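Acetyltransferase-like, GNAT family (Bacteroides thetaiotaomicron, PDB 3EY5) probably transfers an acetyl group from acetyl-coenzyme A to a nitrogen atom of a substrate, as other N-acetyltransferases of the GNAT family do. Local coordinates at residues A[138-141]-A[147-150]; A[33-36]-A[42-45]; A[66-69]-A[74-77]; A[106-111]-A[123-128]. All blocks are in the same frame, centred on the assembly; numbering follows the deposited sequence.

Contact 1: A[138-141]-A[147-150]; sequences YQPP and DFLP
In both Tyr138 and Phe148 CG stands anti to the carbonyl carbon (chi1 -76° and -85°), which sets each ring beside its own backbone N; their different places in the hairpin then give Tyr138 Pro150 as its neighbour, and Phe148 Pro140 and Pro141. Phe148 takes both of its prolines on one face, in two CH-pi contacts: Pro141 CD lies 3.7 Å and Pro140 CA 3.9 Å from the Phe148 ring centroid, each displaced toward the rim. Pro140 CB adds an apolar contact with Phe148 CE1 at 3.8 Å, while Tyr138 CB stands at that ring's edge. The Tyr138 ring crosses Pro150, its CE2 reaching Pro150 CB at 3.7 Å. An alanine in place of Tyr138 is likely to leave this side of Pro150 without its aromatic cover and to deprive Arg112 of a cation-pi partner.

The backbone evidence comes from Gln139 and Leu149, an antiparallel hydrogen-bonded pair where strand 136-139 enters, and strand 149-156 leaves, the connecting loop of their hairpin. Gln139 N donates to Leu149 O at 2.7 Å, and Leu149 N returns the bond to Gln139 O at 2.7 Å and 166°. Their side chains lie side by side on the face away from Tyr138, where Gln139 NE2 is held by Glu109. Pro150 occupies a non-hydrogen-bonded site opposite Tyr138, so its lack of an N-H costs no bond in this pairing.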
# COMPACT_ATOMS: atom_id res chain seq x y z
N TYR A 138 1.10 14.18 -5.42
CA TYR A 138 2.32 14.16 -4.60
C TYR A 138 2.08 13.45 -3.29
O TYR A 138 1.09 13.73 -2.61
CB TYR A 138 2.80 15.60 -4.30
CG TYR A 138 3.46 16.24 -5.51
CD1 TYR A 138 2.70 16.89 -6.47
CD2 TYR A 138 4.85 16.14 -5.71
CE1 TYR A 138 3.29 17.44 -7.61
CE2 TYR A 138 5.45 16.70 -6.83
CZ TYR A 138 4.66 17.33 -7.77
OH TYR A 138 5.23 17.89 -8.87
N GLN A 139 2.97 12.53 -2.92
CA GLN A 139 2.95 11.96 -1.58
C GLN A 139 3.67 12.92 -0.61
O GLN A 139 4.87 13.16 -0.75
CB GLN A 139 3.65 10.61 -1.57
CG GLN A 139 3.55 9.90 -0.22
CD GLN A 139 4.51 8.74 -0.13
OE1 GLN A 139 5.43 8.74 0.70
NE2 GLN A 139 4.34 7.76 -0.99
N PRO A 140 2.92 13.44 0.41
CA PRO A 140 3.51 14.24 1.48
C PRO A 140 4.58 13.39 2.16
O PRO A 140 4.47 12.18 2.14
CB PRO A 140 2.33 14.47 2.47
CG PRO A 140 1.09 14.22 1.66
CD PRO A 140 1.52 13.09 0.69
N PRO A 141 5.61 14.02 2.77
CA PRO A 141 6.71 13.24 3.37
C PRO A 141 6.29 12.52 4.64
O PRO A 141 5.49 13.05 5.41
CB PRO A 141 7.73 14.32 3.76
CG PRO A 141 6.91 15.60 3.92
CD PRO A 141 5.82 15.48 2.88
N ASP A 147 11.20 15.35 1.25
CA ASP A 147 10.44 15.88 0.10
C ASP A 147 9.00 15.36 -0.09
O ASP A 147 8.69 14.24 0.26
CB ASP A 147 11.21 15.60 -1.20
CG ASP A 147 12.62 16.16 -1.18
OD1 ASP A 147 12.85 17.20 -0.49
OD2 ASP A 147 13.51 15.55 -1.84
N PHE A 148 8.13 16.20 -0.67
CA PHE A 148 6.87 15.72 -1.29
C PHE A 148 7.24 14.90 -2.54
O PHE A 148 8.03 15.36 -3.34
CB PHE A 148 5.98 16.90 -1.69
CG PHE A 148 5.11 17.41 -0.57
CD1 PHE A 148 3.74 17.18 -0.57
CD2 PHE A 148 5.67 18.10 0.52
CE1 PHE A 148 2.91 17.68 0.50
CE2 PHE A 148 4.86 18.57 1.57
CZ PHE A 148 3.47 18.36 1.54
N LEU A 149 6.69 13.71 -2.69
CA LEU A 149 7.15 12.82 -3.77
C LEU A 149 6.17 12.76 -4.94
O LEU A 149 5.02 12.42 -4.74
CB LEU A 149 7.45 11.42 -3.23
CG LEU A 149 8.36 11.32 -2.00
CD1 LEU A 149 8.34 9.88 -1.48
CD2 LEU A 149 9.80 11.81 -2.32
N PRO A 150 6.62 13.12 -6.16
CA PRO A 150 5.71 13.05 -7.30
C PRO A 150 5.30 11.58 -7.52
O PRO A 150 6.14 10.72 -7.40
CB PRO A 150 6.56 13.56 -8.47
CG PRO A 150 7.88 14.01 -7.88
CD PRO A 150 8.02 13.35 -6.54

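Contact 2: A[33-36]-A[42-45]; sequences EYRE and EYTD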
# COMPACT_ATOMS: atom_id res chain seq x y z
N GLU A 33 10.55 6.33 3.32
CA GLU A 33 9.29 5.91 2.68
C GLU A 33 8.33 5.14 3.56
O GLU A 33 7.37 4.53 3.07
CB GLU A 33 9.55 5.12 1.42
CG GLU A 33 9.91 6.03 0.28
CD GLU A 33 10.18 5.29 -0.99
OE1 GLU A 33 9.27 4.57 -1.50
OE2 GLU A 33 11.32 5.43 -1.47
N TYR A 34 8.55 5.16 4.85
CA TYR A 34 7.51 4.66 5.75
C TYR A 34 7.60 5.42 7.02
O TYR A 34 8.59 6.06 7.28
CB TYR A 34 7.62 3.13 5.98
CG TYR A 34 9.02 2.69 6.35
CD1 TYR A 34 9.45 2.68 7.68
CD2 TYR A 34 9.93 2.33 5.35
CE1 TYR A 34 10.76 2.30 8.01
CE2 TYR A 34 11.25 1.95 5.68
CZ TYR A 34 11.64 1.94 6.99
OH TYR A 34 12.91 1.56 7.30
N ARG A 35 6.57 5.37 7.85
CA ARG A 35 6.64 6.16 9.06
C ARG A 35 7.63 5.57 10.06
O ARG A 35 8.05 4.43 9.92
CB ARG A 35 5.24 6.37 9.65
CG ARG A 35 4.45 5.10 9.86
CD ARG A 35 3.03 5.48 10.29
NE ARG A 35 2.08 5.60 9.17
CZ ARG A 35 1.53 6.74 8.75
NH1 ARG A 35 1.83 7.88 9.34
NH2 ARG A 35 0.66 6.74 7.74
N GLU A 36 8.01 6.36 11.05
CA GLU A 36 8.84 5.87 12.15
C GLU A 36 8.24 4.59 12.73
O GLU A 36 7.02 4.46 12.87
CB GLU A 36 9.06 6.95 13.22
CG GLU A 36 10.49 6.93 13.84
CD GLU A 36 11.01 5.50 14.18
OE1 GLU A 36 10.74 5.00 15.32
OE2 GLU A 36 11.66 4.87 13.29
N GLU A 42 2.10 1.99 16.82
CA GLU A 42 0.97 2.71 17.36
C GLU A 42 -0.26 2.71 16.42
O GLU A 42 -1.38 2.49 16.88
CB GLU A 42 1.40 4.13 17.73
CG GLU A 42 2.46 4.16 18.88
CD GLU A 42 3.20 5.51 19.08
OE1 GLU A 42 2.86 6.54 18.45
OE2 GLU A 42 4.14 5.53 19.90
N TYR A 43 -0.04 2.93 15.12
CA TYR A 43 -1.12 2.92 14.13
C TYR A 43 -1.74 1.52 14.07
O TYR A 43 -2.96 1.36 14.06
CB TYR A 43 -0.59 3.32 12.73
CG TYR A 43 -0.48 4.83 12.48
CD1 TYR A 43 -1.26 5.45 11.50
CD2 TYR A 43 0.40 5.63 13.22
CE1 TYR A 43 -1.17 6.85 11.28
CE2 TYR A 43 0.51 7.02 12.99
CZ TYR A 43 -0.27 7.62 12.03
OH TYR A 43 -0.16 8.98 11.83
N THR A 44 -0.88 0.51 14.03
CA THR A 44 -1.33 -0.87 13.97
C THR A 44 -2.39 -1.21 15.06
O THR A 44 -3.52 -1.59 14.74
CB THR A 44 -0.13 -1.84 13.99
OG1 THR A 44 0.64 -1.68 12.79
CG2 THR A 44 -0.59 -3.29 14.11
N ASP A 45 -2.05 -1.04 16.33
CA ASP A 45 -3.02 -1.36 17.41
C ASP A 45 -3.97 -0.24 17.80
O ASP A 45 -5.04 -0.49 18.34
CB ASP A 45 -2.29 -1.80 18.66
CG ASP A 45 -1.00 -2.51 18.38
OD1 ASP A 45 -0.97 -3.45 17.55
OD2 ASP A 45 -0.01 -2.10 19.01
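The cation-pi stack of Arg35 on Tyr43 belongs to the N-terminal helical region of the GNAT fold, where the loop after helix 15-28 leads into helix 37-46. Its flatness is measurable: the guanidinium plane is turned only 17° from the ring plane, and Arg35 CZ lies 4.0 Å from the Tyr43 ring centroid, over the face. The same face also receives the aliphatic part of the chain, with Arg35 CD 4.0 Å from the Tyr43 centroid in a CH-pi contact. Thus the arginine crosses the ring with CD over the CD2 and CE2 side and NH1 near the phenol end. Arg35 NH1 comes to 3.4 Å from Tyr43 OH, but the angle is poor for a hydrogen bond, and the contact is better read as part of the stack.

The arginine reaches this position through a first torsion that sets CG between the backbone N and the carbonyl carbon (chi1 53°), after which a bend at chi3 (92°) turns the end of the chain across the ring. Arg35 NH2 is engaged elsewhere, in a hydrogen bond to Val176 O and a salt bridge to Glu77 OE2, and these bonds should limit rotation of the group on the ring.

Next along the chain, Glu36 is the N-cap of helix 37-46, its OE1 accepting from Glu38 N. Tyr43 also packs against Phe50 of strand 50-57, and Arg35 against Tyr142 of a later loop. The stack therefore lies between helix 37-46, the sheet and the end of helix 161-176, which supplies Val176.

Contact 3: A[66-69]-A[74-77]; sequences TYWD and YYVE
Trp68 NE1 donates to Glu77 OE1 at 2.8 Å and 158°. The oxygen lies near the indole plane, yet NE1 approaches OE1 from above the carboxylate plane. An extended Glu77 chain, with CG anti to the backbone N (chi1 -151°), carries the carboxylate there; its other oxygen, OE2, bonds Tyr142 OH and also meets Arg35. A phenylalanine in place of Trp68 would probably leave Glu77 OE1 without its indole donor, so that the carboxylate is held through OE2 alone among the bonds described.

Trp68 also pairs through its backbone with Tyr75: Trp68 N to Tyr75 O measures 2.8 Å and Tyr75 N to Trp68 O 2.9 Å, both in the carbonyl plane. On the same face Trp68 CD1 approaches the edge of the Tyr75 ring, 3.8 Å from CD2. On the opposite face, the Tyr67 and Tyr74 rings meet obliquely, planes at 82°.

Thr66 O accepts from Glu77 N at 2.9 Å, and Thr66 bonds the backbone of His78 as well. With Glu77 in helix-like phi/psi, this is consistent with a classic beta bulge, a feature known in the corresponding GNAT strand. With the indole N-H on OE1 and two further partners on OE2, the orientation of the Glu77 carboxylate is fixed from both ends.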
# COMPACT_ATOMS: atom_id res chain seq x y z
N THR A 66 -0.52 -3.24 4.09
CA THR A 66 -1.17 -2.36 5.03
C THR A 66 -2.11 -1.52 4.20
O THR A 66 -1.80 -1.18 3.04
CB THR A 66 -0.12 -1.41 5.73
OG1 THR A 66 0.56 -0.61 4.75
CG2 THR A 66 0.90 -2.21 6.40
N TYR A 67 -3.28 -1.25 4.75
CA TYR A 67 -4.24 -0.44 4.05
C TYR A 67 -5.13 0.31 5.03
O TYR A 67 -5.29 -0.05 6.21
CB TYR A 67 -5.05 -1.30 3.05
CG TYR A 67 -6.02 -2.24 3.72
CD1 TYR A 67 -7.26 -1.80 4.14
CD2 TYR A 67 -5.68 -3.59 3.94
CE1 TYR A 67 -8.15 -2.64 4.77
CE2 TYR A 67 -6.58 -4.47 4.58
CZ TYR A 67 -7.80 -3.97 5.00
OH TYR A 67 -8.71 -4.78 5.61
N TRP A 68 -5.73 1.37 4.50
CA TRP A 68 -6.70 2.14 5.22
C TRP A 68 -8.08 1.92 4.62
O TRP A 68 -8.26 1.85 3.39
CB TRP A 68 -6.39 3.61 5.13
CG TRP A 68 -5.09 3.98 5.72
CD1 TRP A 68 -3.85 3.73 5.18
CD2 TRP A 68 -4.87 4.69 6.94
NE1 TRP A 68 -2.88 4.21 6.00
CE2 TRP A 68 -3.47 4.81 7.09
CE3 TRP A 68 -5.72 5.20 7.95
CZ2 TRP A 68 -2.89 5.47 8.18
CZ3 TRP A 68 -5.14 5.85 9.05
CH2 TRP A 68 -3.74 5.98 9.16
N ASP A 69 -9.04 1.88 5.52
CA ASP A 69 -10.45 1.77 5.22
C ASP A 69 -11.05 3.19 5.28
O ASP A 69 -11.05 3.81 6.33
CB ASP A 69 -11.04 0.84 6.28
CG ASP A 69 -12.57 0.81 6.29
OD1 ASP A 69 -13.23 1.17 5.26
OD2 ASP A 69 -13.13 0.39 7.34
N TYR A 74 -10.66 1.78 -0.29
CA TYR A 74 -9.49 1.37 0.44
C TYR A 74 -8.20 1.95 -0.18
O TYR A 74 -8.04 1.99 -1.42
CB TYR A 74 -9.37 -0.17 0.42
CG TYR A 74 -10.51 -0.91 1.08
CD1 TYR A 74 -10.71 -0.86 2.46
CD2 TYR A 74 -11.39 -1.68 0.32
CE1 TYR A 74 -11.78 -1.57 3.08
CE2 TYR A 74 -12.45 -2.40 0.91
CZ TYR A 74 -12.63 -2.34 2.28
OH TYR A 74 -13.68 -3.03 2.83
N TYR A 75 -7.28 2.37 0.70
CA TYR A 75 -5.99 2.92 0.28
C TYR A 75 -4.89 1.97 0.70
O TYR A 75 -4.76 1.68 1.91
CB TYR A 75 -5.72 4.28 0.91
CG TYR A 75 -4.33 4.78 0.61
CD1 TYR A 75 -3.92 5.01 -0.71
CD2 TYR A 75 -3.41 4.99 1.64
CE1 TYR A 75 -2.64 5.45 -1.00
CE2 TYR A 75 -2.12 5.45 1.37
CZ TYR A 75 -1.75 5.66 0.04
OH TYR A 75 -0.49 6.13 -0.28
N VAL A 76 -4.13 1.47 -0.26
CA VAL A 76 -3.04 0.55 0.06
C VAL A 76 -1.77 1.37 0.36
O VAL A 76 -1.23 2.09 -0.51
CB VAL A 76 -2.80 -0.53 -1.04
CG1 VAL A 76 -1.51 -1.27 -0.74
CG2 VAL A 76 -4.00 -1.53 -1.11
N GLU A 77 -1.32 1.32 1.61
CA GLU A 77 -0.16 2.13 2.00
C GLU A 77 1.15 1.41 1.64
O GLU A 77 1.94 1.91 0.82
CB GLU A 77 -0.23 2.54 3.48
CG GLU A 77 0.46 3.86 3.78
CD GLU A 77 0.62 4.13 5.27
OE1 GLU A 77 -0.16 3.60 6.06
OE2 GLU A 77 1.54 4.87 5.66

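Contact 4: A[106-111]-A[123-128]; sequences IVLEVE and NFYQRH. With SO4 (sulfate ion), chain B.
Apolar contacts alone join the two segments, and Tyr125 receives them. Leu108 CD2 lies over one face of its ring, 4.0 Å from the Tyr125 centroid in a CH-pi contact, and approaches Tyr125 CE1 to 3.6 Å. The leucine gets there with CG between its backbone N and carbonyl carbon (chi1 57°). Val110 CG1 approaches the Tyr125 ring obliquely, 3.9 Å from Tyr125 CD2, the two side chains sliding past each other in opposite directions.

These contacts set helix 116-127 against strand 106-110 of the central GNAT sheet, the strand parallel to 74-81 that follows the helix 90-101 crossover. Tyr125 is further wedged against Leu95 of that helix, Phe79 of strand 74-81 and Met154 of strand 149-156.

Hydrogen bonds within 123-128 shape the helix end. His128, the first residue to leave helical torsions, turns its ring back so that ND1 donates to Phe124 O at 2.9 Å.

Contacts to a bound group form the last kind: a sulfate, probably from the crystallisation liquor, is hydrogen-bonded by Arg127, which presents the edge of its guanidinium to two oxygens. Arg127 NE to O2 of the sulfate is 2.7 Å and nearly straight (172°), and NH2 to O1 of the sulfate is 3.1 Å (170°). Close by lie His128 NE2, 3.0 Å from sulfate O3, and the edge of the Phe124 ring, with CD1 3.6 Å from sulfate O1.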
# COMPACT_ATOMS: atom_id res chain seq x y z
N ILE A 106 -10.05 0.24 -4.75
CA ILE A 106 -8.74 0.14 -4.08
C ILE A 106 -7.88 1.20 -4.72
O ILE A 106 -7.78 1.26 -5.95
CB ILE A 106 -8.07 -1.20 -4.31
CG1 ILE A 106 -8.95 -2.35 -3.82
CG2 ILE A 106 -6.66 -1.24 -3.60
CD1 ILE A 106 -8.37 -3.69 -4.17
N VAL A 107 -7.28 2.04 -3.89
CA VAL A 107 -6.38 3.07 -4.37
C VAL A 107 -4.98 2.75 -3.87
O VAL A 107 -4.79 2.39 -2.71
CB VAL A 107 -6.81 4.48 -3.89
CG1 VAL A 107 -5.88 5.56 -4.46
CG2 VAL A 107 -8.33 4.78 -4.25
N LEU A 108 -4.00 2.87 -4.77
CA LEU A 108 -2.57 2.88 -4.35
C LEU A 108 -1.77 3.98 -5.10
O LEU A 108 -2.26 4.56 -6.07
CB LEU A 108 -1.95 1.51 -4.53
CG LEU A 108 -2.03 0.94 -5.96
CD1 LEU A 108 -1.10 1.65 -6.88
CD2 LEU A 108 -1.64 -0.50 -5.94
N GLU A 109 -0.56 4.28 -4.61
CA GLU A 109 0.36 5.22 -5.29
C GLU A 109 1.47 4.44 -5.98
O GLU A 109 1.95 3.41 -5.45
CB GLU A 109 1.01 6.18 -4.31
CG GLU A 109 0.10 6.78 -3.24
CD GLU A 109 0.85 7.74 -2.30
OE1 GLU A 109 2.07 7.92 -2.50
OE2 GLU A 109 0.24 8.32 -1.37
N VAL A 110 1.84 4.90 -7.18
CA VAL A 110 3.01 4.39 -7.89
C VAL A 110 3.92 5.55 -8.26
O VAL A 110 3.49 6.69 -8.39
CB VAL A 110 2.67 3.59 -9.17
CG1 VAL A 110 1.92 2.34 -8.84
CG2 VAL A 110 1.92 4.43 -10.16
N GLU A 111 5.18 5.23 -8.41
CA GLU A 111 6.15 6.12 -9.02
C GLU A 111 5.78 6.54 -10.44
O GLU A 111 5.17 5.75 -11.19
CB GLU A 111 7.50 5.44 -9.00
CG GLU A 111 8.25 5.76 -7.73
CD GLU A 111 8.80 7.17 -7.81
OE1 GLU A 111 9.38 7.65 -6.81
OE2 GLU A 111 8.65 7.80 -8.90
N ASN A 123 2.66 -0.99 -15.78
CA ASN A 123 2.08 -2.04 -16.63
C ASN A 123 1.69 -3.30 -15.85
O ASN A 123 0.66 -3.94 -16.16
CB ASN A 123 2.96 -2.36 -17.85
CG ASN A 123 3.08 -1.15 -18.78
OD1 ASN A 123 2.09 -0.59 -19.20
ND2 ASN A 123 4.29 -0.75 -19.09
N PHE A 124 2.47 -3.66 -14.85
CA PHE A 124 2.06 -4.75 -13.99
C PHE A 124 0.67 -4.45 -13.37
O PHE A 124 -0.26 -5.25 -13.48
CB PHE A 124 3.11 -5.03 -12.93
CG PHE A 124 2.64 -5.93 -11.86
CD1 PHE A 124 2.67 -7.30 -12.03
CD2 PHE A 124 2.14 -5.41 -10.68
CE1 PHE A 124 2.23 -8.14 -11.02
CE2 PHE A 124 1.68 -6.26 -9.65
CZ PHE A 124 1.72 -7.62 -9.83
N TYR A 125 0.50 -3.28 -12.77
CA TYR A 125 -0.79 -3.00 -12.15
C TYR A 125 -1.94 -2.89 -13.16
O TYR A 125 -3.07 -3.32 -12.85
CB TYR A 125 -0.71 -1.77 -11.27
CG TYR A 125 0.02 -2.01 -9.96
CD1 TYR A 125 -0.53 -2.84 -8.99
CD2 TYR A 125 1.24 -1.40 -9.68
CE1 TYR A 125 0.10 -3.07 -7.80
CE2 TYR A 125 1.90 -1.62 -8.45
CZ TYR A 125 1.32 -2.46 -7.53
OH TYR A 125 1.92 -2.71 -6.32
N GLN A 126 -1.65 -2.34 -14.34
CA GLN A 126 -2.63 -2.18 -15.38
C GLN A 126 -3.06 -3.54 -15.94
O GLN A 126 -4.25 -3.76 -16.22
CB GLN A 126 -2.09 -1.32 -16.53
CG GLN A 126 -2.08 0.19 -16.26
CD GLN A 126 -1.58 0.93 -17.47
OE1 GLN A 126 -0.90 0.36 -18.30
NE2 GLN A 126 -1.98 2.18 -17.61
N ARG A 127 -2.09 -4.44 -16.15
CA ARG A 127 -2.41 -5.81 -16.48
C ARG A 127 -3.34 -6.44 -15.48
O ARG A 127 -4.12 -7.32 -15.85
CB ARG A 127 -1.15 -6.67 -16.57
CG ARG A 127 -0.45 -6.49 -17.89
CD ARG A 127 0.55 -7.60 -18.15
NE ARG A 127 1.51 -7.85 -17.06
CZ ARG A 127 2.61 -7.14 -16.80
NH1 ARG A 127 2.93 -6.07 -17.51
NH2 ARG A 127 3.43 -7.50 -15.82
N HIS A 128 -3.27 -6.02 -14.22
CA HIS A 128 -4.11 -6.66 -13.24
C HIS A 128 -5.27 -5.80 -12.80
O HIS A 128 -5.74 -5.92 -11.67
CB HIS A 128 -3.29 -7.23 -12.08
CG HIS A 128 -2.32 -8.29 -12.52
ND1 HIS A 128 -0.99 -8.01 -12.77
CD2 HIS A 128 -2.49 -9.60 -12.81
CE1 HIS A 128 -0.38 -9.11 -13.16
NE2 HIS A 128 -1.27 -10.09 -13.20
S SO4 B . 2.07 -10.90 -14.83
O1 SO4 B . 3.12 -10.13 -14.15
O2 SO4 B . 1.14 -10.07 -15.60
O3 SO4 B . 1.28 -11.56 -13.77
O4 SO4 B . 2.66 -11.90 -15.72

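Overall arrangement
From the N terminus, contact 2 first closes the turn from the loop after helix 15-28 into helix 37-46. Contact 3 closes the hairpin of strands 60-69 and 74-81, contact 4 the longer excursion from strand 106-110 to the end of helix 116-127, and contact 1 the hairpin of strands 136-139 and 149-156. All are in series; none nests or crosses. Contacts 2 and 3 touch, Tyr43 packing on Trp68. Contacts 3 and 4 share neighbouring strands, 74-81 and 106-110, and Glu109 links both ways, probably hydrogen-bonded to Gln139 NE2 of contact 1 and, more weakly, to Tyr75 OH of contact 3. Contacts 2 and 4, centres about 23 Å apart, lie on opposite sides of the chain's centre.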